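Local coordinates for protein group II chitinase (Ostrinia furnacalis, PDB 6JAV) that probably hydrolyses internal linkages of chitin through this glycoside hydrolase family 18 catalytic domain, one part of a longer protein, at residues Y61-V70 against A113-D121; Y129-C137 against V170-Y181. All coordinates share one frame; numbering follows the deposited sequence.

Contact 1: Y61-V70 against A113-D121; sequences YDNRFYERVV and AFLEKYGFD
Tyr66 and Tyr118 meet as a T-shaped pair, the edge of Tyr66 directed at the face of Tyr118. The planes stand 70° apart, and Tyr66 CD2 lies over that face toward its rim, 3.7 Å from Tyr118 CG. Tyr66 also offers a face of its own: the edge of Phe120 comes down on it, with Phe120 CZ 3.8 Å from Tyr66 CD1. One ring thus serves as edge to one neighbour and as face to another. Its CG is anti to its carbonyl carbon (chi1 -77°), which carries the ring off helix 65-70 toward the 113-121 segment. Farther out, Tyr66 CE2 meets Phe114 CE1 at 3.7 Å, the two side chains crossing at nearly a right angle.

Tyr61 behaves differently toward Tyr118. Their planes are only 21° apart, but the rings are slid so far that they barely overlap, and contact falls at a corner, where Tyr61 CE1 is a tight 3.0 Å from Tyr118 OH. Tyr61 OH lies beside Phe114, 3.3 Å from Phe114 CZ, which sits at the edge of the Tyr61 ring near its plane.

At the other end Val70 uses both branches. CG2 sits over the face of Phe120, a CH-pi contact 3.8 Å from the ring centroid, while CG1 rests 3.5 Å from Gly119 O. Gly119, with positive phi, is the C-prime residue of the Schellman motif closing helix 101-118: Phe120 N bonds to Leu115 O, and Gly119 N weakly to Glu116 O.

The aromatic cluster of Tyr61, Tyr66, Tyr118 and Phe120, with the Val70 methyls, thus joins helices 57-62 and 65-70 to the end of helix 101-118 outside the barrel. Its two edge-to-face pairs point ring hydrogens at pi faces, a weakly polar attraction.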
loop_
_atom_site.group_PDB
_atom_site.type_symbol
_atom_site.label_atom_id
_atom_site.label_comp_id
_atom_site.label_asym_id
_atom_site.label_seq_id
_atom_site.Cartn_x
_atom_site.Cartn_y
_atom_site.Cartn_z
ATOM N N TYR A 61 -3.920 1.160 22.360
ATOM C CA TYR A 61 -4.457 1.822 23.552
ATOM C C TYR A 61 -3.466 1.790 24.711
ATOM O O TYR A 61 -3.037 2.843 25.194
ATOM C CB TYR A 61 -5.771 1.149 23.974
ATOM C CG TYR A 61 -6.930 1.296 23.013
ATOM C CD1 TYR A 61 -7.005 2.369 22.127
ATOM C CD2 TYR A 61 -7.965 0.375 23.017
ATOM C CE1 TYR A 61 -8.086 2.491 21.248
ATOM C CE2 TYR A 61 -9.046 0.497 22.156
ATOM C CZ TYR A 61 -9.087 1.561 21.276
ATOM O OH TYR A 61 -10.170 1.686 20.422
ATOM N N ASP A 62 -3.090 0.597 25.186
ATOM C CA ASP A 62 -2.358 0.522 26.452
ATOM C C ASP A 62 -0.981 1.162 26.338
ATOM O O ASP A 62 -0.474 1.736 27.309
ATOM C CB ASP A 62 -2.222 -0.928 26.902
ATOM C CG ASP A 62 -3.573 -1.599 27.152
ATOM O OD1 ASP A 62 -4.590 -0.902 27.360
ATOM O OD2 ASP A 62 -3.615 -2.837 27.122
ATOM N N ASN A 63 -0.351 1.075 25.173
ATOM C CA ASN A 63 0.916 1.729 24.922
ATOM C C ASN A 63 0.761 2.967 24.070
ATOM O O ASN A 63 1.766 3.511 23.600
ATOM C CB ASN A 63 1.911 0.756 24.311
ATOM C CG ASN A 63 2.484 -0.183 25.339
ATOM O OD1 ASN A 63 3.484 0.135 25.987
ATOM N ND2 ASN A 63 1.834 -1.330 25.530
ATOM N N ARG A 64 -0.472 3.437 23.900
ATOM C CA ARG A 64 -0.760 4.764 23.357
ATOM C C ARG A 64 -0.256 4.938 21.922
ATOM O O ARG A 64 0.091 6.058 21.512
ATOM C CB ARG A 64 -0.229 5.865 24.277
ATOM C CG ARG A 64 -0.827 5.744 25.701
ATOM C CD ARG A 64 -1.233 7.071 26.253
ATOM N NE ARG A 64 -0.293 8.071 25.767
ATOM C CZ ARG A 64 -0.633 9.191 25.137
ATOM N NH1 ARG A 64 -1.901 9.520 24.980
ATOM N NH2 ARG A 64 0.315 10.014 24.716
ATOM N N PHE A 65 -0.253 3.856 21.116
ATOM C CA PHE A 65 0.243 4.007 19.741
ATOM C C PHE A 65 -0.620 4.962 18.918
ATOM O O PHE A 65 -0.076 5.727 18.112
ATOM C CB PHE A 65 0.336 2.660 19.014
ATOM C CG PHE A 65 1.643 1.922 19.213
ATOM C CD1 PHE A 65 2.333 1.991 20.412
ATOM C CD2 PHE A 65 2.155 1.116 18.200
ATOM C CE1 PHE A 65 3.543 1.280 20.578
ATOM C CE2 PHE A 65 3.347 0.409 18.366
ATOM C CZ PHE A 65 4.037 0.491 19.567
ATOM N N TYR A 66 -1.956 4.939 19.072
ATOM C CA TYR A 66 -2.752 5.920 18.328
ATOM C C TYR A 66 -2.284 7.341 18.645
ATOM O O TYR A 66 -2.009 8.142 17.730
ATOM C CB TYR A 66 -4.233 5.808 18.660
ATOM C CG TYR A 66 -5.040 4.690 18.045
ATOM C CD1 TYR A 66 -4.527 3.824 17.071
ATOM C CD2 TYR A 66 -6.356 4.532 18.433
ATOM C CE1 TYR A 66 -5.331 2.809 16.512
ATOM C CE2 TYR A 66 -7.150 3.542 17.892
ATOM C CZ TYR A 66 -6.634 2.690 16.935
ATOM O OH TYR A 66 -7.453 1.696 16.412
ATOM N N GLU A 67 -2.181 7.676 19.939
ATOM C CA GLU A 67 -1.740 9.012 20.317
ATOM C C GLU A 67 -0.346 9.320 19.811
ATOM O O GLU A 67 -0.061 10.454 19.397
ATOM C CB GLU A 67 -1.798 9.176 21.830
ATOM C CG GLU A 67 -3.192 9.051 22.367
ATOM C CD GLU A 67 -3.597 7.681 22.568
ATOM O OE1 GLU A 67 -2.924 6.804 22.002
ATOM O OE2 GLU A 67 -4.610 7.370 23.235
ATOM N N ARG A 68 0.554 8.329 19.843
ATOM C CA ARG A 68 1.932 8.570 19.468
ATOM C C ARG A 68 2.105 8.727 17.962
ATOM O O ARG A 68 3.146 9.242 17.536
ATOM C CB ARG A 68 2.808 7.439 20.018
ATOM C CG ARG A 68 3.000 7.563 21.554
ATOM C CD ARG A 68 3.339 6.218 22.129
ATOM N NE ARG A 68 4.637 5.756 21.661
ATOM C CZ ARG A 68 5.167 4.578 21.983
ATOM N NH1 ARG A 68 4.506 3.730 22.776
ATOM N NH2 ARG A 68 6.366 4.256 21.532
ATOM N N VAL A 69 1.175 8.241 17.129
ATOM C CA VAL A 69 1.242 8.557 15.703
ATOM C C VAL A 69 0.494 9.857 15.386
ATOM O O VAL A 69 0.955 10.669 14.560
ATOM C CB VAL A 69 0.729 7.346 14.899
ATOM C CG1 VAL A 69 0.757 7.635 13.388
ATOM C CG2 VAL A 69 1.629 6.137 15.178
ATOM N N VAL A 70 -0.647 10.090 16.056
ATOM C CA VAL A 70 -1.348 11.367 15.922
ATOM C C VAL A 70 -0.461 12.543 16.352
ATOM O O VAL A 70 -0.670 13.674 15.901
ATOM C CB VAL A 70 -2.699 11.258 16.665
ATOM C CG1 VAL A 70 -3.348 12.624 16.848
ATOM C CG2 VAL A 70 -3.640 10.315 15.893
ATOM N N ALA A 113 -17.072 9.401 15.590
ATOM C CA ALA A 113 -16.780 9.610 17.014
ATOM C C ALA A 113 -15.451 8.971 17.405
ATOM O O ALA A 113 -14.685 9.542 18.192
ATOM C CB ALA A 113 -17.918 9.040 17.864
ATOM N N PHE A 114 -15.160 7.797 16.844
ATOM C CA PHE A 114 -13.900 7.102 17.106
ATOM C C PHE A 114 -12.718 7.948 16.644
ATOM O O PHE A 114 -11.757 8.160 17.398
ATOM C CB PHE A 114 -13.952 5.762 16.362
ATOM C CG PHE A 114 -12.881 4.766 16.748
ATOM C CD1 PHE A 114 -11.604 4.851 16.216
ATOM C CD2 PHE A 114 -13.175 3.704 17.593
ATOM C CE1 PHE A 114 -10.623 3.897 16.542
ATOM C CE2 PHE A 114 -12.199 2.764 17.928
ATOM C CZ PHE A 114 -10.922 2.857 17.389
ATOM N N LEU A 115 -12.774 8.451 15.407
ATOM C CA LEU A 115 -11.709 9.308 14.891
ATOM C C LEU A 115 -11.502 10.526 15.777
ATOM O O LEU A 115 -10.364 10.887 16.097
ATOM C CB LEU A 115 -12.048 9.786 13.482
ATOM C CG LEU A 115 -12.174 8.728 12.403
ATOM C CD1 LEU A 115 -12.575 9.396 11.118
ATOM C CD2 LEU A 115 -10.863 7.904 12.218
ATOM N N GLU A 116 -12.598 11.184 16.175
ATOM C CA GLU A 116 -12.465 12.407 16.974
ATOM C C GLU A 116 -11.926 12.108 18.371
ATOM O O GLU A 116 -11.138 12.909 18.917
ATOM C CB GLU A 116 -13.796 13.174 17.014
ATOM C CG GLU A 116 -14.243 13.609 15.642
ATOM C CD GLU A 116 -15.454 14.515 15.672
ATOM O OE1 GLU A 116 -16.439 14.150 16.342
ATOM O OE2 GLU A 116 -15.406 15.582 15.023
ATOM N N LYS A 117 -12.290 10.954 18.936
ATOM C CA LYS A 117 -11.800 10.584 20.268
ATOM C C LYS A 117 -10.279 10.529 20.295
ATOM O O LYS A 117 -9.647 11.004 21.245
ATOM C CB LYS A 117 -12.379 9.240 20.701
ATOM C CG LYS A 117 -11.853 8.745 22.055
ATOM C CD LYS A 117 -12.619 7.521 22.490
ATOM C CE LYS A 117 -12.137 7.031 23.847
ATOM N NZ LYS A 117 -13.027 5.958 24.376
ATOM N N TYR A 118 -9.668 9.963 19.249
ATOM C CA TYR A 118 -8.226 9.788 19.218
ATOM C C TYR A 118 -7.489 10.871 18.452
ATOM O O TYR A 118 -6.256 10.824 18.388
ATOM C CB TYR A 118 -7.870 8.392 18.697
ATOM C CG TYR A 118 -8.440 7.358 19.612
ATOM C CD1 TYR A 118 -7.889 7.154 20.881
ATOM C CD2 TYR A 118 -9.564 6.629 19.263
ATOM C CE1 TYR A 118 -8.432 6.216 21.746
ATOM C CE2 TYR A 118 -10.120 5.685 20.134
ATOM C CZ TYR A 118 -9.542 5.496 21.381
ATOM O OH TYR A 118 -10.056 4.581 22.260
ATOM N N GLY A 119 -8.192 11.845 17.879
ATOM C CA GLY A 119 -7.539 12.961 17.221
ATOM C C GLY A 119 -7.118 12.716 15.790
ATOM O O GLY A 119 -6.300 13.476 15.265
ATOM N N PHE A 120 -7.654 11.689 15.135
ATOM C CA PHE A 120 -7.276 11.447 13.745
ATOM C C PHE A 120 -7.888 12.498 12.831
ATOM O O PHE A 120 -8.981 13.019 13.088
ATOM C CB PHE A 120 -7.755 10.064 13.305
ATOM C CG PHE A 120 -6.932 8.925 13.858
ATOM C CD1 PHE A 120 -5.676 8.635 13.319
ATOM C CD2 PHE A 120 -7.406 8.142 14.923
ATOM C CE1 PHE A 120 -4.910 7.583 13.817
ATOM C CE2 PHE A 120 -6.632 7.084 15.434
ATOM C CZ PHE A 120 -5.386 6.818 14.880
ATOM N N ASP A 121 -7.169 12.809 11.749
ATOM C CA ASP A 121 -7.608 13.776 10.750
ATOM C C ASP A 121 -8.512 13.177 9.688
ATOM O O ASP A 121 -9.061 13.927 8.879
ATOM C CB ASP A 121 -6.402 14.360 10.007
ATOM C CG ASP A 121 -5.586 15.283 10.854
ATOM O OD1 ASP A 121 -6.183 16.193 11.508
ATOM O OD2 ASP A 121 -4.353 15.120 10.859
#

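Contact 2: Y129-C137 against V170-Y181; sequences YPKCWQVDC and VSPNKMVIDAGY
The backbones draw closest at Pro130 and Gly180, whose CA atoms are 4.7 Å apart, and there Gly180 CA makes a CA-H...O contact of 3.4 Å with Pro130 O. Gly180 carries no side chain on the flank turned to Pro130, which permits the approach.

Tyr129, preceded by a cis peptide bond, packs its ring on the 170-181 segment. Ser171 CB lies over one face as a CH-pi contact, 3.9 Å from the ring centroid and 23° off the normal. Tyr181 OH reaches the ring obliquely, 3.2 Å from Tyr129 CD1; this hydroxyl is positioned by Ser171 N, which donates to Tyr181 OH at 3.1 Å with an N-H...O angle of 159°. Ser171 OG accepts from Asn173 N in an ST turn just ahead of helix 174-180.

Val176 divides its branches between two partners. With CG1 anti to the backbone N (chi1 177°), that methyl reaches Tyr129 CB at 3.7 Å and also touches the ring atom CG, whereas CG2 turns to the disulfide loop and lies 4.0 Å from Cys132 CB. One turn on, Ala179 CB packs against Cys132 SG at 3.7 Å. Cys137 SG lies near Val176 CG2, so both sulfurs of the disulfide face the helix. Lys131 NZ donates to Cys137 O, tying the two ends of the disulfide loop together.

With no hydrogen bond between the segments, the loop following barrel strand 122-126 is seated on helix 174-180 by apolar contact, while polar groups find partners within their own segment or elsewhere in the domain, such as Asp144 and Trp234. Val135 of the same loop touches Val176 through CG1 and lies close to the bound inhibitor, so this packing borders the ligand cleft.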
loop_
_atom_site.group_PDB
_atom_site.type_symbol
_atom_site.label_atom_id
_atom_site.label_comp_id
_atom_site.label_asym_id
_atom_site.label_seq_id
_atom_site.Cartn_x
_atom_site.Cartn_y
_atom_site.Cartn_z
ATOM N N TYR A 129 -11.407 -6.890 -1.300
ATOM C CA TYR A 129 -11.881 -5.717 -2.043
ATOM C C TYR A 129 -13.396 -5.885 -2.157
ATOM O O TYR A 129 -13.895 -7.010 -2.021
ATOM C CB TYR A 129 -11.302 -5.714 -3.477
ATOM C CG TYR A 129 -9.805 -5.548 -3.481
ATOM C CD1 TYR A 129 -9.232 -4.286 -3.289
ATOM C CD2 TYR A 129 -8.978 -6.649 -3.578
ATOM C CE1 TYR A 129 -7.875 -4.121 -3.228
ATOM C CE2 TYR A 129 -7.586 -6.496 -3.528
ATOM C CZ TYR A 129 -7.061 -5.218 -3.377
ATOM O OH TYR A 129 -5.697 -5.013 -3.318
ATOM N N PRO A 130 -14.129 -4.798 -2.398
ATOM C CA PRO A 130 -15.566 -4.934 -2.684
ATOM C C PRO A 130 -15.752 -5.922 -3.827
ATOM O O PRO A 130 -15.008 -5.879 -4.816
ATOM C CB PRO A 130 -15.985 -3.513 -3.103
ATOM C CG PRO A 130 -14.950 -2.598 -2.505
ATOM C CD PRO A 130 -13.653 -3.402 -2.504
ATOM N N LYS A 131 -16.716 -6.847 -3.664
ATOM C CA LYS A 131 -17.051 -7.905 -4.628
ATOM C C LYS A 131 -15.987 -9.002 -4.662
ATOM O O LYS A 131 -16.272 -10.178 -4.401
ATOM C CB LYS A 131 -17.271 -7.316 -6.023
ATOM C CG LYS A 131 -18.399 -7.944 -6.817
ATOM C CD LYS A 131 -17.958 -9.182 -7.508
ATOM C CE LYS A 131 -19.121 -9.761 -8.342
ATOM N NZ LYS A 131 -19.018 -11.228 -8.450
ATOM N N CYS A 132 -14.741 -8.621 -4.967
ATOM C CA CYS A 132 -13.650 -9.585 -5.083
ATOM C C CYS A 132 -12.908 -9.708 -3.755
ATOM O O CYS A 132 -11.800 -9.177 -3.573
ATOM C CB CYS A 132 -12.715 -9.159 -6.200
ATOM S SG CYS A 132 -13.612 -8.763 -7.735
ATOM N N TRP A 133 -13.531 -10.438 -2.819
ATOM C CA TRP A 133 -12.981 -10.588 -1.476
ATOM C C TRP A 133 -11.641 -11.289 -1.573
ATOM O O TRP A 133 -11.550 -12.391 -2.123
ATOM C CB TRP A 133 -13.916 -11.408 -0.590
ATOM C CG TRP A 133 -15.339 -10.917 -0.525
ATOM C CD1 TRP A 133 -15.839 -9.713 -0.939
ATOM C CD2 TRP A 133 -16.436 -11.653 -0.002
ATOM N NE1 TRP A 133 -17.208 -9.660 -0.694
ATOM C CE2 TRP A 133 -17.590 -10.851 -0.132
ATOM C CE3 TRP A 133 -16.556 -12.930 0.566
ATOM C CZ2 TRP A 133 -18.851 -11.285 0.285
ATOM C CZ3 TRP A 133 -17.801 -13.355 0.976
ATOM C CH2 TRP A 133 -18.933 -12.540 0.842
ATOM N N GLN A 134 -10.588 -10.643 -1.065
ATOM C CA GLN A 134 -9.221 -11.158 -1.242
ATOM C C GLN A 134 -8.939 -11.579 -2.691
ATOM O O GLN A 134 -8.343 -12.633 -2.954
ATOM C CB GLN A 134 -8.889 -12.255 -0.229
ATOM C CG GLN A 134 -8.705 -11.675 1.193
ATOM C CD GLN A 134 -8.206 -12.702 2.191
ATOM O OE1 GLN A 134 -8.340 -13.920 1.979
ATOM N NE2 GLN A 134 -7.621 -12.225 3.291
ATOM N N VAL A 135 -9.369 -10.737 -3.634
ATOM C CA VAL A 135 -9.129 -10.843 -5.079
ATOM C C VAL A 135 -10.005 -11.889 -5.763
ATOM O O VAL A 135 -9.986 -12.002 -6.990
ATOM C CB VAL A 135 -7.632 -10.951 -5.471
ATOM C CG1 VAL A 135 -7.427 -10.621 -6.957
ATOM C CG2 VAL A 135 -6.771 -9.977 -4.641
ATOM N N ASP A 136 -10.842 -12.603 -5.009
ATOM C CA ASP A 136 -11.663 -13.665 -5.614
ATOM C C ASP A 136 -13.029 -13.084 -5.986
ATOM O O ASP A 136 -13.922 -12.981 -5.145
ATOM C CB ASP A 136 -11.787 -14.838 -4.657
ATOM C CG ASP A 136 -12.447 -16.052 -5.297
ATOM O OD1 ASP A 136 -13.107 -15.909 -6.359
ATOM O OD2 ASP A 136 -12.312 -17.139 -4.711
ATOM N N CYS A 137 -13.199 -12.752 -7.264
ATOM C CA CYS A 137 -14.435 -12.126 -7.723
ATOM C C CYS A 137 -15.637 -13.064 -7.696
ATOM O O CYS A 137 -16.768 -12.583 -7.829
ATOM C CB CYS A 137 -14.228 -11.505 -9.105
ATOM S SG CYS A 137 -12.995 -10.136 -9.130
ATOM N N VAL A 170 -6.933 1.162 -3.020
ATOM C CA VAL A 170 -7.726 0.464 -4.030
ATOM C C VAL A 170 -6.869 -0.457 -4.908
ATOM O O VAL A 170 -5.664 -0.271 -5.085
ATOM C CB VAL A 170 -8.498 1.457 -4.921
ATOM C CG1 VAL A 170 -9.451 2.327 -4.077
ATOM C CG2 VAL A 170 -7.526 2.315 -5.726
ATOM N N SER A 171 -7.539 -1.458 -5.499
ATOM C CA SER A 171 -6.888 -2.465 -6.319
ATOM C C SER A 171 -6.270 -1.872 -7.588
ATOM O O SER A 171 -6.813 -0.933 -8.173
ATOM C CB SER A 171 -7.944 -3.479 -6.764
ATOM O OG SER A 171 -7.375 -4.430 -7.668
ATOM N N PRO A 172 -5.169 -2.452 -8.067
ATOM C CA PRO A 172 -4.630 -2.100 -9.387
ATOM C C PRO A 172 -5.114 -3.007 -10.510
ATOM O O PRO A 172 -4.700 -2.797 -11.657
ATOM C CB PRO A 172 -3.122 -2.338 -9.166
ATOM C CG PRO A 172 -3.099 -3.604 -8.329
ATOM C CD PRO A 172 -4.280 -3.407 -7.357
ATOM N N ASN A 173 -5.944 -4.002 -10.196
ATOM C CA ASN A 173 -6.296 -5.089 -11.114
ATOM C C ASN A 173 -7.564 -4.701 -11.873
ATOM O O ASN A 173 -8.600 -4.458 -11.256
ATOM C CB ASN A 173 -6.529 -6.327 -10.252
ATOM C CG ASN A 173 -6.961 -7.551 -11.028
ATOM O OD1 ASN A 173 -7.899 -7.511 -11.811
ATOM N ND2 ASN A 173 -6.359 -8.685 -10.695
ATOM N N LYS A 174 -7.473 -4.659 -13.209
ATOM C CA LYS A 174 -8.594 -4.261 -14.067
ATOM C C LYS A 174 -9.905 -4.956 -13.692
ATOM O O LYS A 174 -10.947 -4.301 -13.587
ATOM C CB LYS A 174 -8.252 -4.559 -15.538
ATOM C CG LYS A 174 -9.363 -4.145 -16.494
ATOM C CD LYS A 174 -9.031 -4.576 -17.928
ATOM C CE LYS A 174 -9.982 -3.883 -18.927
ATOM N NZ LYS A 174 -11.412 -4.225 -18.692
ATOM N N MET A 175 -9.877 -6.279 -13.495
ATOM C CA MET A 175 -11.111 -7.019 -13.203
ATOM C C MET A 175 -11.714 -6.619 -11.861
ATOM O O MET A 175 -12.943 -6.511 -11.731
ATOM C CB MET A 175 -10.844 -8.522 -13.210
ATOM C CG MET A 175 -10.796 -9.120 -14.602
ATOM S SD MET A 175 -9.243 -8.693 -15.389
ATOM C CE MET A 175 -9.857 -7.956 -16.895
ATOM N N VAL A 176 -10.863 -6.419 -10.846
ATOM C CA VAL A 176 -11.341 -5.989 -9.533
ATOM C C VAL A 176 -11.878 -4.571 -9.598
ATOM O O VAL A 176 -12.906 -4.266 -8.999
ATOM C CB VAL A 176 -10.216 -6.127 -8.487
ATOM C CG1 VAL A 176 -10.703 -5.616 -7.138
ATOM C CG2 VAL A 176 -9.784 -7.588 -8.395
ATOM N N ILE A 177 -11.176 -3.680 -10.295
ATOM C CA ILE A 177 -11.650 -2.315 -10.455
ATOM C C ILE A 177 -13.040 -2.320 -11.081
ATOM O O ILE A 177 -13.959 -1.636 -10.616
ATOM C CB ILE A 177 -10.649 -1.503 -11.299
ATOM C CG1 ILE A 177 -9.277 -1.346 -10.586
ATOM C CG2 ILE A 177 -11.220 -0.133 -11.642
ATOM C CD1 ILE A 177 -8.157 -0.974 -11.578
ATOM N N ASP A 178 -13.195 -3.096 -12.162
ATOM C CA ASP A 178 -14.470 -3.146 -12.869
ATOM C C ASP A 178 -15.579 -3.683 -11.969
ATOM O O ASP A 178 -16.723 -3.208 -12.033
ATOM C CB ASP A 178 -14.332 -4.051 -14.091
ATOM C CG ASP A 178 -13.568 -3.406 -15.247
ATOM O OD1 ASP A 178 -13.356 -2.162 -15.246
ATOM O OD2 ASP A 178 -13.222 -4.177 -16.196
ATOM N N ALA A 179 -15.267 -4.675 -11.131
ATOM C CA ALA A 179 -16.293 -5.343 -10.339
ATOM C C ALA A 179 -16.648 -4.599 -9.064
ATOM O O ALA A 179 -17.806 -4.652 -8.636
ATOM C CB ALA A 179 -15.843 -6.749 -9.943
ATOM N N GLY A 180 -15.698 -3.903 -8.443
ATOM C CA GLY A 180 -15.910 -3.451 -7.084
ATOM C C GLY A 180 -16.130 -1.969 -6.911
ATOM O O GLY A 180 -16.622 -1.562 -5.861
ATOM N N TYR A 181 -15.749 -1.136 -7.892
ATOM C CA TYR A 181 -15.685 0.296 -7.660
ATOM C C TYR A 181 -16.603 1.071 -8.590
ATOM O O TYR A 181 -16.477 0.965 -9.814
ATOM C CB TYR A 181 -14.258 0.812 -7.841
ATOM C CG TYR A 181 -13.261 0.191 -6.887
ATOM C CD1 TYR A 181 -13.398 0.296 -5.505
ATOM C CD2 TYR A 181 -12.143 -0.436 -7.380
ATOM C CE1 TYR A 181 -12.446 -0.279 -4.639
ATOM C CE2 TYR A 181 -11.209 -1.007 -6.544
ATOM C CZ TYR A 181 -11.367 -0.926 -5.177
ATOM O OH TYR A 181 -10.383 -1.511 -4.393
#

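From the N terminus, the chain leaves barrel strand 38-46 and passes through 61-70 before strand 78-84 and helix 101-118; contact 1 then closes a loop of 42 intervening residues. Only after strand 122-126 does contact 2 open at 129-137, and helix 143-159 and strand 165-170 complete its loop of 32. The two loops follow in series, neither nesting nor crossing. Contact 1 joins neighbouring outer helices of the TIM barrel; contact 2 joins loops and a short helix following successive parallel strands, beside the ligand cleft. Their centres are 30 Å apart and their nearest atoms about 17 Å apart, without touch; along the chain, strand 122-126 leads from one to the other.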